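Local atomic coordinates of deoxycytidylate deaminase (Cyanophage S-TIM5, PDB entry 4P9E), a protein that probably catalyses the zinc-dependent deamination of dCMP to dUMP and is subject to allosteric inhibition by dTTP. Residues A[7-12]-A[112-117]; A[46-49]-A[54-57]; A[100-105]-A[126-131]. One frame throughout, in Å; residues are numbered along the deposited sequence.

Contact 1: residues A[7-12]-A[112-117]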
loop_
_atom_site.group_PDB
_atom_site.type_symbol
_atom_site.label_atom_id
_atom_site.label_comp_id
_atom_site.label_asym_id
_atom_site.label_seq_id
_atom_site.Cartn_x
_atom_site.Cartn_y
_atom_site.Cartn_z
ATOM N N GLU A 7 12.976 27.468 4.637
ATOM C CA GLU A 7 13.563 26.922 5.856
ATOM C C GLU A 7 13.281 25.428 6.021
ATOM O O GLU A 7 13.923 24.741 6.817
ATOM C CB GLU A 7 13.027 27.682 7.058
ATOM C CG GLU A 7 11.519 27.817 7.037
ATOM C CD GLU A 7 10.934 28.029 8.416
ATOM O OE1 GLU A 7 11.680 27.851 9.409
ATOM O OE2 GLU A 7 9.731 28.377 8.505
ATOM N N ILE A 8 12.307 24.929 5.271
ATOM C CA ILE A 8 11.953 23.525 5.329
ATOM C C ILE A 8 12.888 22.761 4.413
ATOM O O ILE A 8 13.327 21.661 4.723
ATOM C CB ILE A 8 10.472 23.332 4.930
ATOM C CG1 ILE A 8 9.571 23.740 6.095
ATOM C CG2 ILE A 8 10.175 21.908 4.518
ATOM C CD1 ILE A 8 8.104 23.473 5.848
ATOM N N LYS A 9 13.192 23.377 3.281
ATOM C CA LYS A 9 14.148 22.854 2.327
ATOM C C LYS A 9 15.454 22.576 3.055
ATOM O O LYS A 9 16.048 21.495 2.940
ATOM C CB LYS A 9 14.346 23.900 1.231
ATOM C CG LYS A 9 14.874 23.375 -0.079
ATOM C CD LYS A 9 14.648 24.367 -1.220
ATOM C CE LYS A 9 13.290 24.177 -1.897
ATOM N NZ LYS A 9 13.210 24.772 -3.277
ATOM N N GLU A 10 15.869 23.557 3.847
ATOM C CA GLU A 10 17.110 23.486 4.593
ATOM C C GLU A 10 17.075 22.417 5.681
ATOM O O GLU A 10 18.074 21.743 5.915
ATOM C CB GLU A 10 17.443 24.858 5.192
ATOM C CG GLU A 10 18.740 24.930 6.004
ATOM C CD GLU A 10 20.013 24.754 5.166
ATOM O OE1 GLU A 10 19.995 25.066 3.948
ATOM O OE2 GLU A 10 21.036 24.303 5.749
ATOM N N ALA A 11 15.932 22.256 6.339
ATOM C CA ALA A 11 15.793 21.218 7.360
ATOM C C ALA A 11 15.982 19.822 6.762
ATOM O O ALA A 11 16.557 18.941 7.398
ATOM C CB ALA A 11 14.456 21.324 8.069
ATOM N N TYR A 12 15.511 19.641 5.534
ATOM C CA TYR A 12 15.736 18.398 4.803
ATOM C C TYR A 12 17.214 18.151 4.552
ATOM O O TYR A 12 17.721 17.069 4.827
ATOM C CB TYR A 12 14.973 18.401 3.480
ATOM C CG TYR A 12 13.482 18.294 3.662
ATOM C CD1 TYR A 12 12.947 17.479 4.644
ATOM C CD2 TYR A 12 12.604 19.015 2.855
ATOM C CE1 TYR A 12 11.591 17.368 4.811
ATOM C CE2 TYR A 12 11.233 18.915 3.016
ATOM C CZ TYR A 12 10.732 18.094 3.999
ATOM O OH TYR A 12 9.370 17.986 4.181
ATOM N N LYS A 112 13.012 15.665 -8.623
ATOM C CA LYS A 112 14.121 16.583 -8.514
ATOM C C LYS A 112 15.125 16.115 -7.458
ATOM O O LYS A 112 14.755 15.505 -6.464
ATOM C CB LYS A 112 13.586 17.976 -8.176
ATOM C CG LYS A 112 14.638 18.998 -7.821
ATOM C CD LYS A 112 13.973 20.265 -7.369
ATOM C CE LYS A 112 14.922 21.451 -7.378
ATOM N NZ LYS A 112 14.206 22.614 -6.816
ATOM N N VAL A 113 16.398 16.401 -7.695
ATOM C CA VAL A 113 17.452 16.178 -6.712
ATOM C C VAL A 113 18.067 17.504 -6.191
ATOM O O VAL A 113 18.506 18.341 -6.973
ATOM C CB VAL A 113 18.583 15.274 -7.290
ATOM C CG1 VAL A 113 19.706 15.093 -6.270
ATOM C CG2 VAL A 113 18.033 13.918 -7.735
ATOM N N TYR A 114 18.072 17.685 -4.872
ATOM C CA TYR A 114 18.796 18.768 -4.209
ATOM C C TYR A 114 20.104 18.216 -3.631
ATOM O O TYR A 114 20.089 17.217 -2.907
ATOM C CB TYR A 114 17.977 19.342 -3.050
ATOM C CG TYR A 114 16.645 19.960 -3.399
ATOM C CD1 TYR A 114 16.506 21.330 -3.516
ATOM C CD2 TYR A 114 15.507 19.171 -3.572
ATOM C CE1 TYR A 114 15.270 21.904 -3.825
ATOM C CE2 TYR A 114 14.267 19.735 -3.884
ATOM C CZ TYR A 114 14.160 21.098 -4.004
ATOM O OH TYR A 114 12.946 21.662 -4.313
ATOM N N TYR A 115 21.230 18.849 -3.942
ATOM C CA TYR A 115 22.509 18.473 -3.317
ATOM C C TYR A 115 23.251 19.646 -2.688
ATOM O O TYR A 115 23.078 20.804 -3.093
ATOM C CB TYR A 115 23.430 17.764 -4.298
ATOM C CG TYR A 115 23.957 18.655 -5.390
ATOM C CD1 TYR A 115 25.192 19.276 -5.267
ATOM C CD2 TYR A 115 23.231 18.865 -6.558
ATOM C CE1 TYR A 115 25.691 20.082 -6.264
ATOM C CE2 TYR A 115 23.719 19.681 -7.557
ATOM C CZ TYR A 115 24.955 20.287 -7.409
ATOM O OH TYR A 115 25.457 21.105 -8.404
ATOM N N ARG A 116 23.993 19.377 -1.622
ATOM C CA ARG A 116 24.839 20.400 -1.023
ATOM C C ARG A 116 26.224 20.495 -1.638
ATOM O O ARG A 116 26.749 21.582 -1.818
ATOM C CB ARG A 116 24.958 20.204 0.482
ATOM C CG ARG A 116 25.605 21.372 1.186
ATOM C CD ARG A 116 24.872 21.725 2.453
ATOM N NE ARG A 116 23.882 22.768 2.241
ATOM C CZ ARG A 116 22.962 23.105 3.132
ATOM N NH1 ARG A 116 22.908 22.481 4.294
ATOM N NH2 ARG A 116 22.098 24.066 2.860
ATOM N N ASN A 117 26.832 19.347 -1.915
ATOM C CA ASN A 117 28.218 19.298 -2.369
ATOM C C ASN A 117 28.403 18.674 -3.733
ATOM O O ASN A 117 27.921 17.582 -3.992
ATOM C CB ASN A 117 29.068 18.526 -1.369
ATOM C CG ASN A 117 29.148 19.208 -0.041
ATOM O OD1 ASN A 117 28.532 18.776 0.928
ATOM N ND2 ASN A 117 29.901 20.293 0.019
#
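K9 and E10, on neighbouring positions of helix 6-20, face Y114 of strand 112-115 and R116, where the chain turns a corner, with the CA atoms of K9 and Y114 9.0 Å apart and those of E10 and R116 10.0 Å. At that spacing only long side chains can meet. This is one layer-to-layer junction of the α/β/α cytidine deaminase fold: helix 6-20 covers one face of the mixed sheet. The main link is a salt bridge. R116 presents its guanidinium end-on, NH2 reaching OE1 of E10 at 2.6 Å and NH1 reaching OE2 at 3.0 Å. The two planes are 27° apart, so the fork is nearly flat: OE1 accepts through its syn lone pair, while OE2 is met on the syn side but 31° out of the carboxylate plane. E10 leaves the helix pointing away from the strand, and the bend at chi2 (68°) brings its carboxylate back. The same guanidinium also pairs with E17 and the terminal carboxylate of M138; with E10, these carboxylates should hold its rotation and would more than offset its single positive charge. The other half of the contact gathers round Y114. K9 passes the ring at about a right angle, its CD lying 3.6 Å from Y114 CE1 and its amine ending at the ring edge near the plane. K112, from the strand itself, lays CE over one face. Both amines approach the phenol oxygen, and E136 forms a salt bridge with K112, which would ease the proximity of the two lysine charges. F92 stacks with the Y114 ring from the adjacent strand. The bond from K9 NZ to Y114 OH is weak, at 3.3 Å.

Contact 2: residues A[46-49]-A[54-57]; sequences NGTP and TNCC
T54 OG1 makes a weak hydrogen bond of 3.2 Å to C56 O, and the two residues so joined both lie against T48. T48 CG2 packs 3.5 Å from T54 O, a van der Waals contact. With chi1 at 69°, OG1 sits between the backbone N and the carbonyl carbon, and T48 CG2 lies beside the backbone N and 3.9 Å from N55 O. N55 starts out away from T48, yet its amide turns back and crosses the threonine at about a right angle. These residues belong to the long loop between strand 39-45 and helix 71-80 of the cytidine deaminase fold, a ligand-binding loop: in other crystals of this protein G47 and T48 bind dCMP or dTTP, and N55 binds dTTP and a magnesium ion. G47, in a fully extended conformation reserved for glycine, lays its CA 3.9 Å from C57 SG. That sulfur is bonded in a disulfide to C25, tying 54-57 to a part of the chain well before this loop. N46 is secured from outside too, its OD1 bonded to S23 and its ND2 to the carbonyl of M28.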
loop_
_atom_site.group_PDB
_atom_site.type_symbol
_atom_site.label_atom_id
_atom_site.label_comp_id
_atom_site.label_asym_id
_atom_site.label_seq_id
_atom_site.Cartn_x
_atom_site.Cartn_y
_atom_site.Cartn_z
ATOM N N ASN A 46 26.055 6.091 3.202
ATOM C CA ASN A 46 26.919 5.179 2.472
ATOM C C ASN A 46 27.610 4.167 3.374
ATOM O O ASN A 46 28.020 4.483 4.480
ATOM C CB ASN A 46 27.903 5.927 1.566
ATOM C CG ASN A 46 28.874 6.767 2.334
ATOM O OD1 ASN A 46 28.662 7.069 3.501
ATOM N ND2 ASN A 46 29.959 7.147 1.686
ATOM N N GLY A 47 27.712 2.933 2.900
ATOM C CA GLY A 47 28.334 1.891 3.680
ATOM C C GLY A 47 28.020 0.487 3.226
ATOM O O GLY A 47 27.395 0.266 2.199
ATOM N N THR A 48 28.471 -0.467 4.023
ATOM C CA THR A 48 28.312 -1.891 3.742
ATOM C C THR A 48 26.932 -2.398 4.151
ATOM O O THR A 48 26.303 -1.852 5.066
ATOM C CB THR A 48 29.374 -2.734 4.491
ATOM O OG1 THR A 48 29.114 -2.708 5.904
ATOM C CG2 THR A 48 30.762 -2.204 4.208
ATOM N N PRO A 49 26.495 -3.456 3.480
ATOM C CA PRO A 49 25.165 -4.023 3.673
ATOM C C PRO A 49 25.023 -4.606 5.060
ATOM O O PRO A 49 26.012 -5.017 5.653
ATOM C CB PRO A 49 25.119 -5.135 2.631
ATOM C CG PRO A 49 25.992 -4.652 1.554
ATOM C CD PRO A 49 27.102 -3.905 2.218
ATOM N N THR A 54 33.112 -6.789 7.439
ATOM C CA THR A 54 33.914 -5.598 7.654
ATOM C C THR A 54 33.037 -4.364 7.574
ATOM O O THR A 54 32.256 -4.214 6.641
ATOM C CB THR A 54 35.010 -5.474 6.602
ATOM O OG1 THR A 54 35.426 -4.108 6.510
ATOM C CG2 THR A 54 34.497 -5.927 5.251
ATOM N N ASN A 55 33.168 -3.474 8.549
ATOM C CA ASN A 55 32.400 -2.240 8.536
ATOM C C ASN A 55 33.065 -1.147 7.711
ATOM O O ASN A 55 32.389 -0.255 7.212
ATOM C CB ASN A 55 32.126 -1.746 9.952
ATOM C CG ASN A 55 30.726 -2.076 10.421
ATOM O OD1 ASN A 55 29.753 -1.859 9.706
ATOM N ND2 ASN A 55 30.620 -2.597 11.628
ATOM N N CYS A 56 34.385 -1.224 7.573
ATOM C CA CYS A 56 35.134 -0.238 6.805
ATOM C C CYS A 56 34.863 -0.380 5.312
ATOM O O CYS A 56 34.783 -1.491 4.788
ATOM C CB CYS A 56 36.634 -0.370 7.081
ATOM S SG CYS A 56 37.519 -1.423 5.909
ATOM N N CYS A 57 34.719 0.752 4.631
ATOM C CA CYS A 57 34.456 0.756 3.197
ATOM C C CYS A 57 35.722 0.456 2.401
ATOM O O CYS A 57 35.810 0.769 1.215
ATOM C CB CYS A 57 33.870 2.102 2.763
ATOM S SG CYS A 57 32.199 2.420 3.376
#

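Contact 3: residues A[100-105]-A[126-131]. With ZN (zinc ion), chain B.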
loop_
_atom_site.group_PDB
_atom_site.type_symbol
_atom_site.label_atom_id
_atom_site.label_comp_id
_atom_site.label_asym_id
_atom_site.label_seq_id
_atom_site.Cartn_x
_atom_site.Cartn_y
_atom_site.Cartn_z
ATOM N N ASP A 100 25.854 5.901 -11.614
ATOM C CA ASP A 100 25.066 4.698 -11.322
ATOM C C ASP A 100 23.815 5.011 -10.491
ATOM O O ASP A 100 22.762 4.389 -10.661
ATOM C CB ASP A 100 25.908 3.641 -10.592
ATOM C CG ASP A 100 27.199 3.283 -11.338
ATOM O OD1 ASP A 100 27.194 3.313 -12.601
ATOM O OD2 ASP A 100 28.216 2.978 -10.655
ATOM N N CYS A 101 23.940 5.967 -9.584
ATOM C CA CYS A 101 22.789 6.388 -8.824
ATOM C C CYS A 101 21.874 7.226 -9.710
ATOM O O CYS A 101 20.659 7.071 -9.687
ATOM C CB CYS A 101 23.224 7.130 -7.562
ATOM S SG CYS A 101 24.093 6.060 -6.367
ATOM N N SER A 102 22.461 8.082 -10.531
ATOM C CA SER A 102 21.686 8.892 -11.464
ATOM C C SER A 102 20.734 8.121 -12.392
ATOM O O SER A 102 19.586 8.519 -12.543
ATOM C CB SER A 102 22.622 9.775 -12.278
ATOM O OG SER A 102 23.249 10.715 -11.428
ATOM N N LYS A 103 21.204 7.031 -12.999
ATOM C CA LYS A 103 20.372 6.181 -13.851
ATOM C C LYS A 103 19.120 5.743 -13.123
ATOM O O LYS A 103 18.033 5.658 -13.705
ATOM C CB LYS A 103 21.087 4.874 -14.200
ATOM C CG LYS A 103 22.392 4.954 -14.922
ATOM C CD LYS A 103 22.951 3.536 -15.181
ATOM C CE LYS A 103 23.117 2.718 -13.912
ATOM N NZ LYS A 103 24.099 1.615 -14.095
ATOM N N MET A 104 19.304 5.404 -11.851
ATOM C CA MET A 104 18.262 4.751 -11.080
ATOM C C MET A 104 17.263 5.762 -10.565
ATOM O O MET A 104 16.046 5.537 -10.600
ATOM C CB MET A 104 18.874 3.959 -9.933
ATOM C CG MET A 104 19.728 2.794 -10.406
ATOM S SD MET A 104 19.954 1.538 -9.132
ATOM C CE MET A 104 21.348 2.207 -8.242
ATOM N N ILE A 105 17.803 6.877 -10.096
ATOM C CA ILE A 105 17.018 8.022 -9.696
ATOM C C ILE A 105 16.080 8.458 -10.831
ATOM O O ILE A 105 14.894 8.705 -10.601
ATOM C CB ILE A 105 17.955 9.160 -9.271
ATOM C CG1 ILE A 105 18.758 8.732 -8.049
ATOM C CG2 ILE A 105 17.201 10.430 -8.972
ATOM C CD1 ILE A 105 19.975 9.579 -7.794
ATOM N N ASP A 126 24.499 16.024 -15.300
ATOM C CA ASP A 126 23.978 16.389 -16.612
ATOM C C ASP A 126 23.055 15.296 -17.152
ATOM O O ASP A 126 22.074 15.572 -17.850
ATOM C CB ASP A 126 25.100 16.761 -17.597
ATOM C CG ASP A 126 25.816 15.551 -18.159
ATOM O OD1 ASP A 126 25.982 14.575 -17.400
ATOM O OD2 ASP A 126 26.212 15.573 -19.353
ATOM N N VAL A 127 23.340 14.052 -16.792
ATOM C CA VAL A 127 22.459 12.977 -17.200
ATOM C C VAL A 127 21.088 13.079 -16.548
ATOM O O VAL A 127 20.069 12.914 -17.218
ATOM C CB VAL A 127 23.096 11.609 -16.986
ATOM C CG1 VAL A 127 22.058 10.598 -16.535
ATOM C CG2 VAL A 127 23.752 11.169 -18.289
ATOM N N LEU A 128 21.059 13.372 -15.254
ATOM C CA LEU A 128 19.797 13.608 -14.574
ATOM C C LEU A 128 18.991 14.663 -15.339
ATOM O O LEU A 128 17.765 14.566 -15.462
ATOM C CB LEU A 128 20.036 14.065 -13.131
ATOM C CG LEU A 128 20.519 13.073 -12.064
ATOM C CD1 LEU A 128 21.206 13.806 -10.940
ATOM C CD2 LEU A 128 19.381 12.256 -11.486
ATOM N N GLN A 129 19.687 15.657 -15.877
ATOM C CA GLN A 129 19.004 16.758 -16.541
ATOM C C GLN A 129 18.551 16.372 -17.933
ATOM O O GLN A 129 17.437 16.714 -18.355
ATOM C CB GLN A 129 19.865 18.015 -16.536
ATOM C CG GLN A 129 19.788 18.725 -15.187
ATOM C CD GLN A 129 20.491 20.070 -15.159
ATOM O OE1 GLN A 129 19.932 21.060 -14.676
ATOM N NE2 GLN A 129 21.725 20.110 -15.658
ATOM N N GLN A 130 19.413 15.636 -18.627
ATOM C CA GLN A 130 19.061 15.024 -19.903
ATOM C C GLN A 130 17.766 14.255 -19.756
ATOM O O GLN A 130 16.867 14.363 -20.592
ATOM C CB GLN A 130 20.145 14.046 -20.351
ATOM C CG GLN A 130 21.424 14.669 -20.876
ATOM C CD GLN A 130 22.382 13.609 -21.406
ATOM O OE1 GLN A 130 21.954 12.588 -21.951
ATOM N NE2 GLN A 130 23.685 13.839 -21.230
ATOM N N LEU A 131 17.677 13.497 -18.662
ATOM C CA LEU A 131 16.565 12.576 -18.423
ATOM C C LEU A 131 15.337 13.208 -17.771
ATOM O O LEU A 131 14.371 12.509 -17.473
ATOM C CB LEU A 131 17.042 11.370 -17.609
ATOM C CG LEU A 131 18.013 10.462 -18.362
ATOM C CD1 LEU A 131 18.534 9.339 -17.485
ATOM C CD2 LEU A 131 17.345 9.908 -19.605
HETATM ZN ZN ZN B . 26.262 6.810 -6.463
HETATM O O HOH W 1 26.313 8.939 -5.254
#
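No ring, amide or other flat group takes part where S102 and I105 meet V127 and L128, so there are no faces or edges to match; branched aliphatic ends and one serine do the touching. Helices 99-107 and 123-130 run side by side in nearly the same direction, their local axes 9.3 Å apart at an angle of 18°. The small S102 allows the backbones to come together, its CA being 6.0 Å from that of L128. L128 points off to the side at its root, but its branch end turns back and straddles the serine and the isoleucine: L128 CG sits 3.7 Å from S102 OG, whereas L128 CD2 rests 3.8 Å from I105 CG2. I105 offers that methyl because CG2 stands anti to its own backbone N, beside the carbonyl carbon. V127 touches more loosely, its CG1 4.4 Å from S102 CB. The serine hydroxyl, buried among these carbons, bonds to the carbonyl of C98, just ahead of the helix, and weakly to G124 O; chi1 of -66° sets OG beside the backbone N, within reach of that earlier carbonyl. P97 completes the packing by touching S102, I105 and L128, and F67 of the third subunit packs on V127. One residue before the serine, C101 points at roughly a right angle to it and puts SG on a zinc ion at 2.3 Å, which also holds a water, H70 and C98. The packing joins helix 123-130 to the helix that carries C101 of the Cys-x-x-Cys pair, part of the two-cysteine, one-histidine zinc site of cytidine and deoxycytidylate deaminases, beside E72, the predicted proton donor.

Contact 3 is the buried one of the three, while contacts 1 and 2 lie at the surface on opposite sides of the chain's centre. Contacts 1 and 3 belong to the same layered part of the fold: strand 112-115 follows helix 99-107 and precedes helix 123-130, and V113 CG2 meets I105 CG2 at 3.8 Å, so the strand shows one face to contact 1 and the other to contact 3. Charges and a phenol serve the outer junction; aliphatic groups fill the inner one. Contact 2, about 9 Å from contact 3 between nearest atoms, joins no helix or strand: its segments meet by van der Waals touches alone, with C57 tied elsewhere by a disulfide to C25, in the loop that binds nucleotides in other crystals of this protein.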